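Local coordinates for period circadian protein homolog 2 (Mus musculus, PDB 3GDI) that serves the mammalian circadian clock, pairs with a second copy of itself through its tandem PAS domains and probably regulates transcription as part of the clock's negative feedback, at residues 75-80 and 144-149. Numbering follows the deposited sequence.
Sequences SYTTPY and CLLLAE
T77 meets C144 and L146 through one methyl group. T77 lies on the connection between strands 38-41 and 104-108, which contains helix 70-76. C144 and L146 belong to strand 142-150, and their side chains leave the same face of the sheet, two residues apart.

CB of T77 points toward the strand. CB of T77 is 4.5 Å from SG of C144. From CB the side chain splits. OG1 turns back to the helix and is hydrogen-bonded to the carbonyl O of F73, one turn earlier. CG2 takes the other branch and goes to the sheet. CG2 of T77 lies 4.3 Å from both SG of C144 and CD2 of L146. SG of C144 and CD2 of L146 are 4.6 Å apart, so the three atoms form a nearly equilateral triangle. At chi1 56° OG1 and CG2 of T77 straddle the backbone N, with OG1 turned to F73 and CG2 to the strand. In C144, SG is anti to the backbone N (chi1 166°). There SG of C144 also packs 3.8 Å from CG of L146.

In the sheet, C144 and L146 pair with V31 and V29 of the neighbouring strand 26-31. L146 also touches P127 on strand 121-131, on the other side. The contact therefore joins this connection to the middle strand of the five-stranded antiparallel PAS-A sheet. Further along the loop, Y80 OH bonds to the carbonyl O of E197 of the second subunit.

No hydrogen bond crosses between 75-80 and 144-149. All three touching residues are buried, and the separations are loose van der Waals ones. Threonine's two branches divide the work: the hydroxyl satisfies a helix carbonyl, while the methyl offers the sheet an apolar group, which meets a sulfur and a leucine methyl.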
loop_
_atom_site.group_PDB
_atom_site.type_symbol
_atom_site.label_atom_id
_atom_site.label_comp_id
_atom_site.label_asym_id
_atom_site.label_seq_id
_atom_site.Cartn_x
_atom_site.Cartn_y
_atom_site.Cartn_z
ATOM N N SER A 75 6.017 -1.105 -10.594
ATOM C CA SER A 75 6.144 -0.641 -9.218
ATOM C C SER A 75 7.270 -1.351 -8.461
ATOM O O SER A 75 8.069 -0.706 -7.790
ATOM C CB SER A 75 4.825 -0.837 -8.475
ATOM O OG SER A 75 5.017 -0.664 -7.087
ATOM N N TYR A 76 7.336 -2.672 -8.580
ATOM C CA TYR A 76 8.354 -3.451 -7.889
ATOM C C TYR A 76 9.690 -3.518 -8.619
ATOM O O TYR A 76 10.646 -4.093 -8.109
ATOM C CB TYR A 76 7.844 -4.873 -7.639
ATOM C CG TYR A 76 6.855 -5.000 -6.491
ATOM C CD1 TYR A 76 7.292 -5.007 -5.158
ATOM C CD2 TYR A 76 5.486 -5.126 -6.733
ATOM C CE1 TYR A 76 6.390 -5.140 -4.094
ATOM C CE2 TYR A 76 4.573 -5.260 -5.674
ATOM C CZ TYR A 76 5.036 -5.266 -4.358
ATOM O OH TYR A 76 4.141 -5.387 -3.319
ATOM N N THR A 77 9.762 -2.941 -9.811
ATOM C CA THR A 77 11.002 -2.961 -10.577
ATOM C C THR A 77 11.537 -1.546 -10.693
ATOM O O THR A 77 12.497 -1.286 -11.416
ATOM C CB THR A 77 10.788 -3.552 -11.997
ATOM O OG1 THR A 77 9.767 -2.816 -12.680
ATOM C CG2 THR A 77 10.378 -5.013 -11.912
ATOM N N THR A 78 10.897 -0.634 -9.967
ATOM C CA THR A 78 11.292 0.770 -9.942
ATOM C C THR A 78 12.727 0.854 -9.432
ATOM O O THR A 78 13.060 0.262 -8.407
ATOM C CB THR A 78 10.383 1.581 -8.995
ATOM O OG1 THR A 78 9.012 1.417 -9.386
ATOM C CG2 THR A 78 10.745 3.051 -9.040
ATOM N N PRO A 79 13.597 1.589 -10.145
ATOM C CA PRO A 79 15.011 1.774 -9.802
ATOM C C PRO A 79 15.348 2.048 -8.335
ATOM O O PRO A 79 16.106 1.289 -7.733
ATOM C CB PRO A 79 15.431 2.914 -10.715
ATOM C CG PRO A 79 14.662 2.601 -11.953
ATOM C CD PRO A 79 13.282 2.277 -11.410
ATOM N N TYR A 80 14.800 3.112 -7.750
ATOM C CA TYR A 80 15.117 3.415 -6.354
ATOM C C TYR A 80 14.740 2.288 -5.393
ATOM O O TYR A 80 14.832 2.437 -4.177
ATOM C CB TYR A 80 14.473 4.738 -5.907
ATOM C CG TYR A 80 12.969 4.723 -5.751
ATOM C CD1 TYR A 80 12.163 5.551 -6.530
ATOM C CD2 TYR A 80 12.352 3.914 -4.796
ATOM C CE1 TYR A 80 10.780 5.576 -6.361
ATOM C CE2 TYR A 80 10.973 3.930 -4.621
ATOM C CZ TYR A 80 10.193 4.762 -5.404
ATOM O OH TYR A 80 8.828 4.772 -5.235
ATOM N N CYS A 144 17.475 -4.789 -15.211
ATOM C CA CYS A 144 16.895 -5.525 -14.089
ATOM C C CYS A 144 16.702 -7.004 -14.406
ATOM O O CYS A 144 15.961 -7.360 -15.315
ATOM C CB CYS A 144 15.541 -4.920 -13.705
ATOM S SG CYS A 144 14.541 -5.965 -12.613
ATOM N N LEU A 145 17.374 -7.864 -13.656
ATOM C CA LEU A 145 17.233 -9.288 -13.877
ATOM C C LEU A 145 16.204 -9.769 -12.873
ATOM O O LEU A 145 16.020 -9.152 -11.822
ATOM C CB LEU A 145 18.570 -10.003 -13.669
ATOM C CG LEU A 145 18.621 -11.476 -14.088
ATOM C CD1 LEU A 145 20.051 -11.864 -14.386
ATOM C CD2 LEU A 145 18.041 -12.361 -12.997
ATOM N N LEU A 146 15.522 -10.857 -13.200
ATOM C CA LEU A 146 14.505 -11.395 -12.310
ATOM C C LEU A 146 14.440 -12.903 -12.351
ATOM O O LEU A 146 14.465 -13.511 -13.420
ATOM C CB LEU A 146 13.119 -10.847 -12.668
ATOM C CG LEU A 146 12.826 -9.366 -12.444
ATOM C CD1 LEU A 146 12.901 -8.630 -13.766
ATOM C CD2 LEU A 146 11.440 -9.212 -11.838
ATOM N N LEU A 147 14.359 -13.500 -11.173
ATOM C CA LEU A 147 14.245 -14.942 -11.068
ATOM C C LEU A 147 12.752 -15.192 -10.906
ATOM O O LEU A 147 12.138 -14.714 -9.949
ATOM C CB LEU A 147 15.013 -15.442 -9.848
ATOM C CG LEU A 147 16.531 -15.312 -9.964
ATOM C CD1 LEU A 147 17.189 -15.382 -8.587
ATOM C CD2 LEU A 147 17.033 -16.415 -10.866
ATOM N N ALA A 148 12.168 -15.924 -11.852
ATOM C CA ALA A 148 10.746 -16.207 -11.827
ATOM C C ALA A 148 10.464 -17.672 -11.585
ATOM O O ALA A 148 10.964 -18.532 -12.301
ATOM C CB ALA A 148 10.125 -15.784 -13.132
ATOM N N GLU A 149 9.643 -17.950 -10.580
ATOM C CA GLU A 149 9.279 -19.318 -10.245
ATOM C C GLU A 149 7.776 -19.530 -10.345
ATOM O O GLU A 149 6.992 -18.791 -9.745
ATOM C CB GLU A 149 9.741 -19.657 -8.834
ATOM C CG GLU A 149 9.253 -21.001 -8.343
ATOM C CD GLU A 149 9.753 -21.312 -6.950
ATOM O OE1 GLU A 149 9.373 -22.371 -6.403
ATOM O OE2 GLU A 149 10.528 -20.497 -6.404
#